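Local coordinates for organic hydroperoxide resistance protein OhrB (Bacillus subtilis, PDB 2BJO) that takes part in the resistance of the cell to organic hydroperoxides, as a stress-response member of the OsmC/Ohr family, at residues 79-84 with 88-93; 114-119 with 124-129. The protein carries 3 engineered substitutions. One frame throughout, in Å; residues are numbered along the deposited sequence.

Contact 1 of 2, residues 79-84 with 88-93; sequences VSLMKD and GGFKIG
An antiparallel beta hairpin joins 79-84 to 88-93, and a G1 beta bulge beside its turn sets Gly88 and Gly89 against Asp84. In the bulge Gly88, at positive phi (83°), gives its N-H to the carbonyl of Asp84 (N to O 2.7 Å). Register follows from the hydrogen-bonded pairs Ser80–Gly93 and Met82–Lys91: Ser80 N reaches Gly93 O at 2.8 Å, and Lys91 N reaches Met82 O at 2.9 Å. Over these short segments the strand axes run at 134°, well short of straight antiparallel, so the hairpin is strongly twisted. Leu81 and Ile92 share one face; Leu81 CD1 also reaches Phe90 CB (3.9 Å), and Ile92 CD1 meets Val79 CG1 at 4.0 Å. Phe90 turns a ring edge to Met82 O. On the other face Asp84 and Lys91 cross at about a right angle. Lys91 has CG between its backbone N and carbonyl carbon (chi1 56°), which, with a bend at chi3, carries its CE across the carboxylate of Asp84. Their charged ends stay beyond salt-bridge range, bridged by a water 2.7 Å from Asp84 OD1 that also accepts from Lys91 NZ. Asp84 has further partners in Ser86 and, by a salt bridge, Lys123 of the second subunit. Val79, Leu81 and Ile92 pack on helix 44-65, while Val79, Ser80 and Leu81 pair with a strand of the second subunit, continuing the sheet across the interface.

Contact 2 of 2, residues 114-119 with 124-129; sequences AAHEFC and ATRGNV
Arg126 grips the carbonyl oxygen of His116 end-on with both terminal guanidinium nitrogens. NH2 of Arg126 makes the shorter and straighter bond, 2.9 Å to His116 O with 159° at the hydrogen. NH1 of Arg126 lies 3.2 Å from that same His116 O and stands well above the carbonyl plane. The acceptor sits in the plane of the guanidinium, so the fork should restrain the group's rotation. Glu117 approaches from a different direction: its OE2 lies over a guanidinium face, 3.6 Å from Arg126 NH1. That salt bridge rests on charge alone, as no N-H points at the oxygen. In the arginine chain, bends at chi2 and chi3 (83° and 62°) steer the guanidinium across to the end of helix 105-118. The imidazole of His116 stands almost perpendicular to the guanidinium, with Arg126 NH1 over one ring face and only 3.1 Å from His116 CE1, a close approach. Farther out, the His116 ring packs on Tyr52 of helix 44-65 and on Val131. Arg126 thus binds a carbonyl in the last turn of helix 105-118 from its side chain, where its charge would probably suit the negative end of the helix dipole. Just beyond, Cys119 is the N-cap of helix 120-125 and forms the disulfide with Cys55, so the cysteine pair is captured here in its oxidised state.

Contact 1 is the larger and the more buried: six of its twelve touching residues are buried, and it covers 627 Å² against 157 Å² for contact 2, a surface contact. Their chemistry differs accordingly. Regular backbone bonding with apolar packing holds two consecutive strands in the first, whereas a single arginine spans from the segment after helix 120-125 to helix 105-118 in the second. They hold different elements, yet helix 44-65 lies against both. Their centres are about 18 Å apart, but the edges touch where Val129 CG1 packs 3.8 Å from Ile92 O. Both also reach the second subunit.

Contact 1 of 2, residues 79-84 with 88-93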
ATOM      1  N   VAL A  79      -4.393  -8.756   4.106  1.00 24.09           N
ATOM      2  CA  VAL A  79      -4.645  -7.515   4.791  1.00 23.80           C
ATOM      3  C   VAL A  79      -6.107  -7.460   5.208  1.00 24.99           C
ATOM      4  O   VAL A  79      -6.975  -7.439   4.330  1.00 26.06           O
ATOM      5  CB  VAL A  79      -4.273  -6.323   3.880  1.00 24.03           C
ATOM      6  CG1 VAL A  79      -4.757  -4.975   4.477  1.00 24.19           C
ATOM      7  CG2 VAL A  79      -2.787  -6.294   3.596  1.00 26.34           C
ATOM      8  N   SER A  80      -6.362  -7.371   6.512  1.00 25.74           N
ATOM      9  CA  SER A  80      -7.728  -7.306   7.041  1.00 26.97           C
ATOM     10  C   SER A  80      -8.158  -5.905   7.500  1.00 27.05           C
ATOM     11  O   SER A  80      -7.383  -5.236   8.194  1.00 25.96           O
ATOM     12  CB  SER A  80      -7.917  -8.279   8.215  1.00 24.76           C
ATOM     13  OG  SER A  80      -7.643  -9.616   7.825  1.00 24.96           O
ATOM     14  N   LEU A  81      -9.371  -5.495   7.122  1.00 25.66           N
ATOM     15  CA  LEU A  81      -9.977  -4.305   7.703  1.00 26.55           C
ATOM     16  C   LEU A  81     -10.698  -4.750   8.968  1.00 27.41           C
ATOM     17  O   LEU A  81     -11.406  -5.753   8.967  1.00 26.06           O
ATOM     18  CB  LEU A  81     -10.972  -3.600   6.795  1.00 27.81           C
ATOM     19  CG  LEU A  81     -11.476  -2.231   7.227  1.00 27.97           C
ATOM     20  CD1 LEU A  81     -10.359  -1.196   7.228  1.00 28.80           C
ATOM     21  CD2 LEU A  81     -12.609  -1.884   6.258  1.00 29.46           C
ATOM     22  N   MET A  82     -10.518  -3.970  10.030  1.00 27.96           N
ATOM     23  CA  MET A  82     -11.030  -4.285  11.355  1.00 31.71           C
ATOM     24  C   MET A  82     -11.566  -3.051  12.066  1.00 30.07           C
ATOM     25  O   MET A  82     -11.184  -1.926  11.766  1.00 29.79           O
ATOM     26  CB  MET A  82      -9.908  -4.829  12.228  1.00 34.68           C
ATOM     27  CG  MET A  82      -9.073  -5.901  11.586  1.00 38.20           C
ATOM     28  SD  MET A  82      -7.811  -6.258  12.804  1.00 42.55           S
ATOM     29  CE  MET A  82      -7.555  -7.958  12.291  1.00 43.77           C
ATOM     30  N   LYS A  83     -12.460  -3.288  13.014  1.00 28.53           N
ATOM     31  CA  LYS A  83     -12.983  -2.231  13.863  1.00 27.86           C
ATOM     32  C   LYS A  83     -11.831  -1.827  14.793  1.00 26.53           C
ATOM     33  O   LYS A  83     -11.042  -2.658  15.259  1.00 26.06           O
ATOM     34  CB  LYS A  83     -14.267  -2.705  14.560  1.00 28.30           C
ATOM     35  CG  LYS A  83     -14.936  -1.791  15.582  1.00 29.26           C
ATOM     36  CD  LYS A  83     -16.075  -2.520  16.299  1.00 31.05           C
ATOM     37  CE  LYS A  83     -16.564  -1.838  17.594  1.00 31.73           C
ATOM     38  NZ  LYS A  83     -17.663  -2.571  18.320  1.00 31.27           N
ATOM     39  N   ASP A  84     -11.729  -0.521  15.017  1.00 24.52           N
ATOM     40  CA  ASP A  84     -10.775   0.107  15.910  1.00 22.24           C
ATOM     41  C   ASP A  84     -11.681   0.513  17.069  1.00 22.25           C
ATOM     42  O   ASP A  84     -12.352   1.560  17.030  1.00 18.20           O
ATOM     43  CB  ASP A  84     -10.094   1.322  15.287  1.00 20.01           C
ATOM     44  CG  ASP A  84      -8.951   1.882  16.140  1.00 21.83           C
ATOM     45  OD1 ASP A  84      -8.806   1.553  17.335  1.00 20.09           O
ATOM     46  OD2 ASP A  84      -8.132   2.679  15.631  1.00 21.75           O
ATOM     47  N   GLY A  88     -13.780   3.852  17.470  1.00 22.96           N
ATOM     48  CA  GLY A  88     -15.069   3.657  16.838  1.00 22.89           C
ATOM     49  C   GLY A  88     -14.864   3.678  15.331  1.00 22.42           C
ATOM     50  O   GLY A  88     -15.844   3.564  14.602  1.00 22.86           O
ATOM     51  N   GLY A  89     -13.610   3.791  14.891  1.00 20.91           N
ATOM     52  CA  GLY A  89     -13.164   3.849  13.506  1.00 20.23           C
ATOM     53  C   GLY A  89     -12.698   2.484  13.053  1.00 19.53           C
ATOM     54  O   GLY A  89     -13.238   1.465  13.498  1.00 16.88           O
ATOM     55  N   PHE A  90     -11.700   2.493  12.171  1.00 20.59           N
ATOM     56  CA  PHE A  90     -11.120   1.306  11.558  1.00 23.28           C
ATOM     57  C   PHE A  90      -9.601   1.291  11.618  1.00 23.02           C
ATOM     58  O   PHE A  90      -8.933   2.309  11.782  1.00 22.92           O
ATOM     59  CB  PHE A  90     -11.479   1.208  10.070  1.00 26.44           C
ATOM     60  CG  PHE A  90     -12.947   1.185   9.825  1.00 26.71           C
ATOM     61  CD1 PHE A  90     -13.635   2.361   9.555  1.00 27.92           C
ATOM     62  CD2 PHE A  90     -13.634  -0.019   9.899  1.00 28.79           C
ATOM     63  CE1 PHE A  90     -15.010   2.330   9.346  1.00 28.42           C
ATOM     64  CE2 PHE A  90     -15.000  -0.074   9.693  1.00 28.74           C
ATOM     65  CZ  PHE A  90     -15.696   1.101   9.414  1.00 29.64           C
ATOM     66  N   LYS A  91      -9.079   0.078  11.487  1.00 25.47           N
ATOM     67  CA  LYS A  91      -7.645  -0.192  11.402  1.00 24.56           C
ATOM     68  C   LYS A  91      -7.412  -1.466  10.603  1.00 23.04           C
ATOM     69  O   LYS A  91      -8.326  -2.258  10.342  1.00 23.39           O
ATOM     70  CB  LYS A  91      -6.989  -0.309  12.777  1.00 25.89           C
ATOM     71  CG  LYS A  91      -7.587  -1.353  13.711  1.00 30.12           C
ATOM     72  CD  LYS A  91      -6.835  -1.544  15.034  1.00 32.18           C
ATOM     73  CE  LYS A  91      -5.878  -0.456  15.556  1.00 35.58           C
ATOM     74  NZ  LYS A  91      -5.080  -0.852  16.813  1.00 36.27           N
ATOM     75  N   ILE A  92      -6.137  -1.632  10.270  1.00 22.80           N
ATOM     76  CA  ILE A  92      -5.561  -2.719   9.482  1.00 23.62           C
ATOM     77  C   ILE A  92      -4.796  -3.764  10.267  1.00 20.62           C
ATOM     78  O   ILE A  92      -4.102  -3.448  11.232  1.00 22.74           O
ATOM     79  CB  ILE A  92      -4.589  -2.015   8.456  1.00 28.21           C
ATOM     80  CG1 ILE A  92      -5.418  -1.320   7.372  1.00 30.37           C
ATOM     81  CG2 ILE A  92      -3.493  -2.868   7.850  1.00 30.10           C
ATOM     82  CD1 ILE A  92      -6.453  -2.150   6.676  1.00 30.29           C
ATOM     83  N   GLY A  93      -4.904  -5.002   9.791  1.00 22.04           N
ATOM     84  CA  GLY A  93      -4.203  -6.203  10.279  1.00 20.52           C
ATOM     85  C   GLY A  93      -3.502  -6.810   9.078  1.00 19.64           C
ATOM     86  O   GLY A  93      -4.006  -6.745   7.949  1.00 24.04           O
TER
HETATM   87  O   HOH W   1      -7.065  -0.173  18.494  1.00 35.01           O

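Contact 2 of 2, residues 114-119 with 124-129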
ATOM      1  N   ALA A 114      15.228 -11.214   8.544  1.00 25.35           N
ATOM      2  CA  ALA A 114      16.038 -10.164   7.950  1.00 24.75           C
ATOM      3  C   ALA A 114      15.234  -9.284   6.976  1.00 25.98           C
ATOM      4  O   ALA A 114      15.303  -8.047   6.988  1.00 26.11           O
ATOM      5  CB  ALA A 114      17.281 -10.794   7.320  1.00 25.25           C
ATOM      6  N   ALA A 115      14.439  -9.928   6.130  1.00 24.19           N
ATOM      7  CA  ALA A 115      13.533  -9.266   5.212  1.00 26.46           C
ATOM      8  C   ALA A 115      12.562  -8.336   5.927  1.00 26.54           C
ATOM      9  O   ALA A 115      12.286  -7.261   5.416  1.00 27.83           O
ATOM     10  CB  ALA A 115      12.747 -10.278   4.369  1.00 28.69           C
ATOM     11  N   HIS A 116      12.045  -8.740   7.083  1.00 25.92           N
ATOM     12  CA  HIS A 116      11.136  -7.905   7.854  1.00 24.74           C
ATOM     13  C   HIS A 116      11.831  -6.680   8.422  1.00 25.92           C
ATOM     14  O   HIS A 116      11.182  -5.693   8.710  1.00 22.57           O
ATOM     15  CB  HIS A 116      10.513  -8.716   8.993  1.00 24.30           C
ATOM     16  CG  HIS A 116       9.273  -8.116   9.570  1.00 24.13           C
ATOM     17  ND1 HIS A 116       9.028  -8.058  10.928  1.00 24.82           N
ATOM     18  CD2 HIS A 116       8.203  -7.545   8.977  1.00 22.65           C
ATOM     19  CE1 HIS A 116       7.861  -7.485  11.143  1.00 21.81           C
ATOM     20  NE2 HIS A 116       7.336  -7.169   9.976  1.00 24.42           N
ATOM     21  N   GLU A 117      13.139  -6.729   8.618  1.00 27.50           N
ATOM     22  CA  GLU A 117      13.859  -5.566   9.116  1.00 29.55           C
ATOM     23  C   GLU A 117      14.177  -4.639   7.934  1.00 27.78           C
ATOM     24  O   GLU A 117      14.234  -3.423   8.111  1.00 27.30           O
ATOM     25  CB  GLU A 117      15.049  -6.016   9.996  1.00 35.34           C
ATOM     26  CG  GLU A 117      14.812  -7.084  11.115  1.00 37.89           C
ATOM     27  CD  GLU A 117      13.410  -7.267  11.765  1.00 42.14           C
ATOM     28  OE1 GLU A 117      12.937  -8.429  11.943  1.00 43.56           O
ATOM     29  OE2 GLU A 117      12.712  -6.290  12.125  1.00 43.19           O
ATOM     30  N   PHE A 118      14.357  -5.157   6.719  1.00 28.23           N
ATOM     31  CA  PHE A 118      14.670  -4.364   5.517  1.00 26.94           C
ATOM     32  C   PHE A 118      13.513  -3.741   4.716  1.00 27.14           C
ATOM     33  O   PHE A 118      13.632  -2.598   4.295  1.00 24.91           O
ATOM     34  CB  PHE A 118      15.540  -5.257   4.619  1.00 28.68           C
ATOM     35  CG  PHE A 118      15.977  -4.667   3.313  1.00 28.89           C
ATOM     36  CD1 PHE A 118      17.286  -4.235   3.145  1.00 30.48           C
ATOM     37  CD2 PHE A 118      15.099  -4.554   2.235  1.00 28.49           C
ATOM     38  CE1 PHE A 118      17.721  -3.685   1.926  1.00 29.34           C
ATOM     39  CE2 PHE A 118      15.530  -4.013   1.036  1.00 29.62           C
ATOM     40  CZ  PHE A 118      16.832  -3.579   0.868  1.00 27.20           C
ATOM     41  N   CYS A 119      12.428  -4.485   4.493  1.00 26.63           N
ATOM     42  CA  CYS A 119      11.267  -4.084   3.705  1.00 25.27           C
ATOM     43  C   CYS A 119      10.727  -2.744   4.163  1.00 24.26           C
ATOM     44  O   CYS A 119      10.314  -2.629   5.323  1.00 21.81           O
ATOM     45  CB  CYS A 119      10.140  -5.121   3.781  1.00 25.51           C
ATOM     46  SG  CYS A 119       8.487  -4.714   3.112  1.00 22.75           S
ATOM     47  N   ALA A 124       7.620   1.100   7.744  1.00 20.22           N
ATOM     48  CA  ALA A 124       6.520   2.079   7.802  1.00 22.60           C
ATOM     49  C   ALA A 124       5.441   1.746   8.847  1.00 22.26           C
ATOM     50  O   ALA A 124       4.877   2.651   9.467  1.00 18.26           O
ATOM     51  CB  ALA A 124       5.860   2.234   6.433  1.00 23.67           C
ATOM     52  N   THR A 125       5.206   0.450   9.042  1.00 22.49           N
ATOM     53  CA  THR A 125       4.182  -0.068   9.946  1.00 24.04           C
ATOM     54  C   THR A 125       4.653  -0.531  11.315  1.00 22.97           C
ATOM     55  O   THR A 125       3.825  -0.909  12.146  1.00 24.45           O
ATOM     56  CB  THR A 125       3.360  -1.226   9.291  1.00 23.81           C
ATOM     57  OG1 THR A 125       4.152  -2.399   9.013  1.00 26.19           O
ATOM     58  CG2 THR A 125       2.676  -0.693   8.046  1.00 21.54           C
ATOM     59  N   ARG A 126       5.962  -0.503  11.556  1.00 26.47           N
ATOM     60  CA  ARG A 126       6.559  -1.032  12.770  1.00 24.64           C
ATOM     61  C   ARG A 126       5.915  -0.392  13.987  1.00 26.41           C
ATOM     62  O   ARG A 126       5.866   0.839  14.110  1.00 26.63           O
ATOM     63  CB  ARG A 126       8.058  -0.744  12.815  1.00 27.20           C
ATOM     64  CG  ARG A 126       8.788  -1.494  13.942  1.00 29.23           C
ATOM     65  CD  ARG A 126       9.141  -2.918  13.519  1.00 29.22           C
ATOM     66  NE  ARG A 126      10.042  -2.821  12.372  1.00 29.13           N
ATOM     67  CZ  ARG A 126      10.219  -3.703  11.391  1.00 28.31           C
ATOM     68  NH1 ARG A 126       9.540  -4.838  11.367  1.00 26.96           N
ATOM     69  NH2 ARG A 126      11.085  -3.408  10.419  1.00 27.48           N
ATOM     70  N   GLY A 127       5.406  -1.237  14.880  1.00 28.13           N
ATOM     71  CA  GLY A 127       4.834  -0.734  16.126  1.00 26.18           C
ATOM     72  C   GLY A 127       3.422  -0.205  16.053  1.00 25.47           C
ATOM     73  O   GLY A 127       2.886   0.200  17.083  1.00 27.09           O
ATOM     74  N   ASN A 128       2.837  -0.206  14.861  1.00 25.09           N
ATOM     75  CA  ASN A 128       1.469   0.223  14.598  1.00 25.90           C
ATOM     76  C   ASN A 128       0.542  -0.944  14.209  1.00 26.42           C
ATOM     77  O   ASN A 128      -0.628  -1.007  14.578  1.00 26.90           O
ATOM     78  CB  ASN A 128       1.470   1.234  13.447  1.00 26.27           C
ATOM     79  CG  ASN A 128       2.246   2.530  13.718  1.00 24.18           C
ATOM     80  OD1 ASN A 128       2.915   3.044  12.819  1.00 24.66           O
ATOM     81  ND2 ASN A 128       2.144   3.068  14.912  1.00 16.40           N
ATOM     82  N   VAL A 129       1.077  -1.876  13.432  1.00 29.27           N
ATOM     83  CA  VAL A 129       0.394  -3.077  12.968  1.00 31.47           C
ATOM     84  C   VAL A 129       1.235  -4.241  13.467  1.00 33.85           C
ATOM     85  O   VAL A 129       2.458  -4.224  13.436  1.00 33.57           O
ATOM     86  CB  VAL A 129       0.245  -3.182  11.432  1.00 29.46           C
ATOM     87  CG1 VAL A 129      -0.416  -4.512  10.998  1.00 28.85           C
ATOM     88  CG2 VAL A 129      -0.542  -2.017  10.909  1.00 27.51           C
TER